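Local coordinates for Card1 endonuclease domain-containing protein (Vibrio cholerae, PDB 1XMX) that is of uncharacterised function but probably binds nucleic acid and, with a Card1-like endonuclease domain of the PD-(D/E)XK kind, may cleave it, at residues T19-H24 with R53-D58; P114-E119 with D123-L128. One frame throughout, in Å; residues are numbered along the deposited sequence.

In the fold
Both contacts belong to the N-terminal half of the chain and reach the same seven-stranded mixed sheet, their centres about 16 Å apart. Contact 1 packs the end of helix 15-22 against the turn that enters edge strand 56-61, while contact 2 is the beta hairpin of strands 115-118 and 124-129 near the opposite edge of that sheet. They meet through Pro20, whose CG lies 3.8 Å from Val118 CG2 and 4.0 Å from Phe116 CE1, so the helix rests on hairpin side chains as well as on Ile55. The Arg53 side chain is about 3 Å from a bound formic acid and that of Trp127 about 4 Å from a glycerol (nearest atoms), both probably from the crystallisation liquor.

Contact 1 of 2, residues T19-H24 with R53-D58; sequences TPLLDH and RNISTD
Leu21 and Ile55 make the closest backbone approach, their CA atoms 7.7 Å apart, where the weakly bonded last turn of helix 15-22 passes the connection between helix 40-52 and strand 56-61. No hydrogen bond joins the two segments, so side chains do the work. On the second segment, Asn54, with positive phi, is the C-prime residue of a Schellman motif that closes helix 40-52. The motif ends the helix, and the chain leads on through Ile55, whose CB points at the leucines, into strand 56-61.

Ile55 meets its partners with two branches. Its CG2 methyl lies 4.1 Å from Leu21 CD1, and its longer arm carries CD1 to 3.5 Å from the Leu21 carbonyl O and 4.2 Å from Leu22 CD2. With CG1 beside the backbone N and CG2 anti to it (chi1 -68°), one beta-branched residue can serve both leucines, which suits isoleucine to this buried corner. Leu22 spreads its two methyls along Arg53: CD2 sits 3.6 Å from NE and also touches CD, while CD1 lies over one face of the guanidinium, toward its rim. Because the arginine chain bends at chi2 (91°), its aliphatic part and the flat group both run past the leucine. The charge is met outside the contact, NH2 by a salt bridge to Asp146 and NH1 by a hydrogen bond to Val49 O. These bonds help fix the rotation of the plane against which Leu22 packs.

Around this apolar patch, Leu50 of helix 40-52 touches Leu21, Leu22 and Ile55 alike. Leu21 continues onto Ile31 of strand 30-35 and His6 of strand 4-9, so the contact forms part of the apolar layer between helices 15-22 and 40-52 and the parallel strands.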
loop_
_atom_site.group_PDB
_atom_site.type_symbol
_atom_site.label_atom_id
_atom_site.label_comp_id
_atom_site.label_asym_id
_atom_site.label_seq_id
_atom_site.Cartn_x
_atom_site.Cartn_y
_atom_site.Cartn_z
ATOM N N THR A 19 4.273 -13.959 4.450
ATOM C CA THR A 19 5.579 -13.511 3.942
ATOM C C THR A 19 6.780 -14.499 4.123
ATOM O O THR A 19 7.635 -14.559 3.260
ATOM C CB THR A 19 5.903 -12.083 4.395
ATOM O OG1 THR A 19 5.950 -12.017 5.818
ATOM C CG2 THR A 19 4.819 -11.093 3.907
ATOM N N PRO A 20 6.878 -15.217 5.270
ATOM C CA PRO A 20 7.839 -16.296 5.343
ATOM C C PRO A 20 7.737 -17.348 4.221
ATOM O O PRO A 20 8.783 -17.860 3.759
ATOM C CB PRO A 20 7.530 -16.940 6.704
ATOM C CG PRO A 20 6.963 -15.745 7.538
ATOM C CD PRO A 20 6.155 -15.021 6.558
ATOM N N LEU A 21 6.531 -17.675 3.779
ATOM C CA LEU A 21 6.387 -18.660 2.679
ATOM C C LEU A 21 6.717 -18.104 1.311
ATOM O O LEU A 21 6.923 -18.861 0.384
ATOM C CB LEU A 21 4.953 -19.238 2.681
ATOM C CG LEU A 21 4.599 -20.078 3.956
ATOM C CD1 LEU A 21 3.126 -20.183 4.086
ATOM C CD2 LEU A 21 5.255 -21.494 3.947
ATOM N N LEU A 22 6.702 -16.781 1.151
ATOM C CA LEU A 22 7.078 -16.176 -0.111
ATOM C C LEU A 22 8.591 -15.936 -0.266
ATOM O O LEU A 22 9.076 -15.578 -1.370
ATOM C CB LEU A 22 6.286 -14.858 -0.337
ATOM C CG LEU A 22 4.758 -14.904 -0.271
ATOM C CD1 LEU A 22 4.177 -13.548 -0.590
ATOM C CD2 LEU A 22 4.167 -15.982 -1.225
ATOM N N ASP A 23 9.318 -16.059 0.849
ATOM C CA ASP A 23 10.750 -15.776 0.903
ATOM C C ASP A 23 11.306 -16.954 0.142
ATOM O O ASP A 23 10.949 -18.108 0.405
ATOM C CB ASP A 23 11.201 -15.865 2.386
ATOM C CG ASP A 23 12.619 -15.476 2.608
ATOM O OD1 ASP A 23 13.550 -15.980 1.942
ATOM O OD2 ASP A 23 12.834 -14.580 3.431
ATOM N N HIS A 24 12.222 -16.704 -0.771
ATOM C CA HIS A 24 12.780 -17.807 -1.579
ATOM C C HIS A 24 13.612 -18.772 -0.761
ATOM O O HIS A 24 13.904 -19.881 -1.244
ATOM C CB HIS A 24 13.692 -17.236 -2.676
ATOM C CG HIS A 24 12.956 -16.477 -3.733
ATOM N ND1 HIS A 24 13.570 -15.998 -4.873
ATOM C CD2 HIS A 24 11.657 -16.127 -3.828
ATOM C CE1 HIS A 24 12.677 -15.369 -5.618
ATOM N NE2 HIS A 24 11.506 -15.448 -5.011
ATOM N N ARG A 53 0.926 -19.177 -5.790
ATOM C CA ARG A 53 2.333 -19.577 -5.818
ATOM C C ARG A 53 2.534 -21.038 -5.626
ATOM O O ARG A 53 3.664 -21.462 -5.376
ATOM C CB ARG A 53 3.111 -18.904 -4.724
ATOM C CG ARG A 53 3.397 -17.474 -5.011
ATOM C CD ARG A 53 2.369 -16.555 -4.493
ATOM N NE ARG A 53 2.945 -15.227 -4.535
ATOM C CZ ARG A 53 2.248 -14.106 -4.431
ATOM N NH1 ARG A 53 0.933 -14.166 -4.281
ATOM N NH2 ARG A 53 2.864 -12.930 -4.498
ATOM N N ASN A 54 1.470 -21.831 -5.715
ATOM C CA ASN A 54 1.666 -23.256 -5.603
ATOM C C ASN A 54 2.128 -23.591 -4.207
ATOM O O ASN A 54 2.801 -24.590 -3.990
ATOM C CB ASN A 54 2.771 -23.680 -6.560
ATOM C CG ASN A 54 2.543 -23.173 -7.954
ATOM O OD1 ASN A 54 1.620 -23.658 -8.630
ATOM N ND2 ASN A 54 3.350 -22.153 -8.396
ATOM N N ILE A 55 1.847 -22.716 -3.260
ATOM C CA ILE A 55 1.986 -23.097 -1.856
ATOM C C ILE A 55 0.637 -23.608 -1.405
ATOM O O ILE A 55 -0.392 -22.908 -1.494
ATOM C CB ILE A 55 2.474 -21.915 -1.022
ATOM C CG1 ILE A 55 3.908 -21.598 -1.415
ATOM C CG2 ILE A 55 2.359 -22.165 0.528
ATOM C CD1 ILE A 55 4.192 -20.136 -1.307
ATOM N N SER A 56 0.629 -24.832 -0.913
ATOM C CA SER A 56 -0.617 -25.405 -0.408
ATOM C C SER A 56 -0.995 -25.073 1.045
ATOM O O SER A 56 -0.137 -24.729 1.863
ATOM C CB SER A 56 -0.675 -26.921 -0.692
ATOM O OG SER A 56 0.310 -27.585 0.028
ATOM N N THR A 57 -2.293 -25.201 1.349
ATOM C CA THR A 57 -2.865 -24.690 2.603
ATOM C C THR A 57 -3.929 -25.667 3.148
ATOM O O THR A 57 -4.567 -26.376 2.384
ATOM C CB THR A 57 -3.500 -23.264 2.401
ATOM O OG1 THR A 57 -4.581 -23.332 1.464
ATOM C CG2 THR A 57 -2.510 -22.264 1.804
ATOM N N ASP A 58 -4.102 -25.703 4.474
ATOM C CA ASP A 58 -5.198 -26.400 5.091
ATOM C C ASP A 58 -5.623 -25.566 6.256
ATOM O O ASP A 58 -4.858 -24.736 6.736
ATOM C CB ASP A 58 -4.735 -27.760 5.630
ATOM C CG ASP A 58 -4.363 -28.741 4.516
ATOM O OD1 ASP A 58 -5.027 -28.681 3.447
ATOM O OD2 ASP A 58 -3.409 -29.572 4.703
#

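Contact 2 of 2, residues P114-E119 with D123-L128; sequences PIFVVE and DCLCWL
Phe116 and Trp127 form a non-hydrogen-bonded pair in an antiparallel hairpin, the segments 115-118 and 124-128 running at 151°. Val117 and Cys126 are the adjoining hydrogen-bonded pair: Val117 N reaches Cys126 O at 2.8 Å, and Cys126 N returns to Val117 O at 2.7 Å. Leu128 N to Ile115 O and Glu119 N to Cys124 O extend the pairing, and a weak bond from Asp123 N to Glu119 O closes the turn end.

On the face bearing Phe116, the phenyl edge is turned toward the indole face in a T-shaped stack, centroids 5.4 Å apart and planes at 68°. Phe116 CB also lies over the six-membered indole ring as a CH-pi contact. The phenyl itself receives Leu125 CD1 over one face, 4.0 Å from its centroid; its CG sits between backbone N and carbonyl carbon (chi1 69°), which sets the ring between leucine and tryptophan. Flat rings and a branched leucine thus suit this face, meeting by edge, face and methyl. Val118 CG1 lies alongside the Asp123 carboxylate.

Backbone bonds therefore set the strand pairing, while aromatic and aliphatic groups make one flank largely apolar; Asp123 introduces a polar end, its OD2 hydrogen-bonded to ND2 of Asn302 beyond the hairpin.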
loop_
_atom_site.group_PDB
_atom_site.type_symbol
_atom_site.label_atom_id
_atom_site.label_comp_id
_atom_site.label_asym_id
_atom_site.label_seq_id
_atom_site.Cartn_x
_atom_site.Cartn_y
_atom_site.Cartn_z
ATOM N N PRO A 114 10.623 -26.392 15.821
ATOM C CA PRO A 114 11.112 -25.008 15.839
ATOM C C PRO A 114 9.993 -24.006 15.811
ATOM O O PRO A 114 8.911 -24.242 15.214
ATOM C CB PRO A 114 12.006 -24.885 14.585
ATOM C CG PRO A 114 12.275 -26.312 14.109
ATOM C CD PRO A 114 11.145 -27.188 14.687
ATOM N N ILE A 115 10.253 -22.873 16.458
ATOM C CA ILE A 115 9.233 -21.830 16.601
ATOM C C ILE A 115 9.867 -20.483 16.298
ATOM O O ILE A 115 10.928 -20.175 16.838
ATOM C CB ILE A 115 8.634 -21.777 18.062
ATOM C CG1 ILE A 115 7.952 -23.119 18.452
ATOM C CG2 ILE A 115 7.600 -20.649 18.138
ATOM C CD1 ILE A 115 7.835 -23.350 19.966
ATOM N N PHE A 116 9.232 -19.682 15.453
ATOM C CA PHE A 116 9.774 -18.380 15.112
ATOM C C PHE A 116 8.666 -17.355 15.095
ATOM O O PHE A 116 7.477 -17.723 15.023
ATOM C CB PHE A 116 10.469 -18.422 13.744
ATOM C CG PHE A 116 9.514 -18.605 12.575
ATOM C CD1 PHE A 116 8.814 -17.511 12.042
ATOM C CD2 PHE A 116 9.310 -19.846 12.014
ATOM C CE1 PHE A 116 7.957 -17.640 10.969
ATOM C CE2 PHE A 116 8.450 -19.988 10.922
ATOM C CZ PHE A 116 7.789 -18.878 10.376
ATOM N N VAL A 117 9.069 -16.074 15.159
ATOM C CA VAL A 117 8.203 -14.902 15.066
ATOM C C VAL A 117 8.841 -13.878 14.137
ATOM O O VAL A 117 10.032 -13.641 14.207
ATOM C CB VAL A 117 7.964 -14.228 16.433
ATOM C CG1 VAL A 117 7.223 -12.909 16.245
ATOM C CG2 VAL A 117 7.087 -15.119 17.352
ATOM N N VAL A 118 8.033 -13.307 13.246
ATOM C CA VAL A 118 8.406 -12.087 12.475
ATOM C C VAL A 118 8.024 -10.851 13.279
ATOM O O VAL A 118 6.854 -10.555 13.516
ATOM C CB VAL A 118 7.637 -12.021 11.182
ATOM C CG1 VAL A 118 8.125 -10.788 10.336
ATOM C CG2 VAL A 118 7.783 -13.353 10.416
ATOM N N GLU A 119 9.037 -10.158 13.750
ATOM C CA GLU A 119 8.802 -8.972 14.483
ATOM C C GLU A 119 8.227 -7.943 13.465
ATOM O O GLU A 119 8.803 -7.718 12.388
ATOM C CB GLU A 119 10.127 -8.538 15.131
ATOM C CG GLU A 119 9.927 -7.532 16.248
ATOM C CD GLU A 119 9.768 -6.093 15.769
ATOM O OE1 GLU A 119 10.712 -5.638 15.070
ATOM O OE2 GLU A 119 8.786 -5.392 16.204
ATOM N N ASP A 123 10.726 -6.425 10.643
ATOM C CA ASP A 123 10.483 -7.534 9.697
ATOM C C ASP A 123 11.495 -8.687 9.820
ATOM O O ASP A 123 11.626 -9.473 8.900
ATOM C CB ASP A 123 10.297 -7.030 8.217
ATOM C CG ASP A 123 9.405 -7.935 7.381
ATOM O OD1 ASP A 123 8.314 -8.484 7.842
ATOM O OD2 ASP A 123 9.741 -8.130 6.225
ATOM N N CYS A 124 12.187 -8.815 10.960
ATOM C CA CYS A 124 13.136 -9.938 11.165
ATOM C C CYS A 124 12.391 -11.171 11.587
ATOM O O CYS A 124 11.547 -11.097 12.487
ATOM C CB CYS A 124 14.157 -9.655 12.269
ATOM S SG CYS A 124 15.173 -8.197 11.991
ATOM N N LEU A 125 12.706 -12.303 10.967
ATOM C CA LEU A 125 12.235 -13.579 11.467
ATOM C C LEU A 125 13.197 -14.020 12.573
ATOM O O LEU A 125 14.393 -14.173 12.337
ATOM C CB LEU A 125 12.270 -14.601 10.369
ATOM C CG LEU A 125 11.652 -15.948 10.651
ATOM C CD1 LEU A 125 11.146 -16.539 9.328
ATOM C CD2 LEU A 125 12.677 -16.814 11.368
ATOM N N CYS A 126 12.634 -14.269 13.752
ATOM C CA CYS A 126 13.360 -14.453 14.993
ATOM C C CYS A 126 13.037 -15.845 15.480
ATOM O O CYS A 126 11.844 -16.207 15.576
ATOM C CB CYS A 126 12.851 -13.461 16.044
ATOM S SG CYS A 126 13.077 -11.662 15.643
ATOM N N TRP A 127 14.074 -16.630 15.742
ATOM C CA TRP A 127 13.883 -18.001 16.225
ATOM C C TRP A 127 13.761 -18.036 17.718
ATOM O O TRP A 127 14.718 -17.700 18.419
ATOM C CB TRP A 127 15.051 -18.862 15.800
ATOM C CG TRP A 127 15.054 -19.019 14.353
ATOM C CD1 TRP A 127 15.809 -18.316 13.426
ATOM C CD2 TRP A 127 14.205 -19.883 13.604
ATOM N NE1 TRP A 127 15.504 -18.736 12.157
ATOM C CE2 TRP A 127 14.543 -19.706 12.225
ATOM C CE3 TRP A 127 13.246 -20.845 13.957
ATOM C CZ2 TRP A 127 13.933 -20.420 11.215
ATOM C CZ3 TRP A 127 12.631 -21.553 12.944
ATOM C CH2 TRP A 127 12.977 -21.328 11.581
ATOM N N LEU A 128 12.576 -18.399 18.199
ATOM C CA LEU A 128 12.312 -18.476 19.637
ATOM C C LEU A 128 12.825 -19.799 20.149
ATOM O O LEU A 128 13.297 -19.906 21.262
ATOM C CB LEU A 128 10.818 -18.309 19.931
ATOM C CG LEU A 128 10.832 -16.778 19.943
ATOM C CD1 LEU A 128 9.901 -16.201 18.906
ATOM C CD2 LEU A 128 10.806 -16.058 21.308
#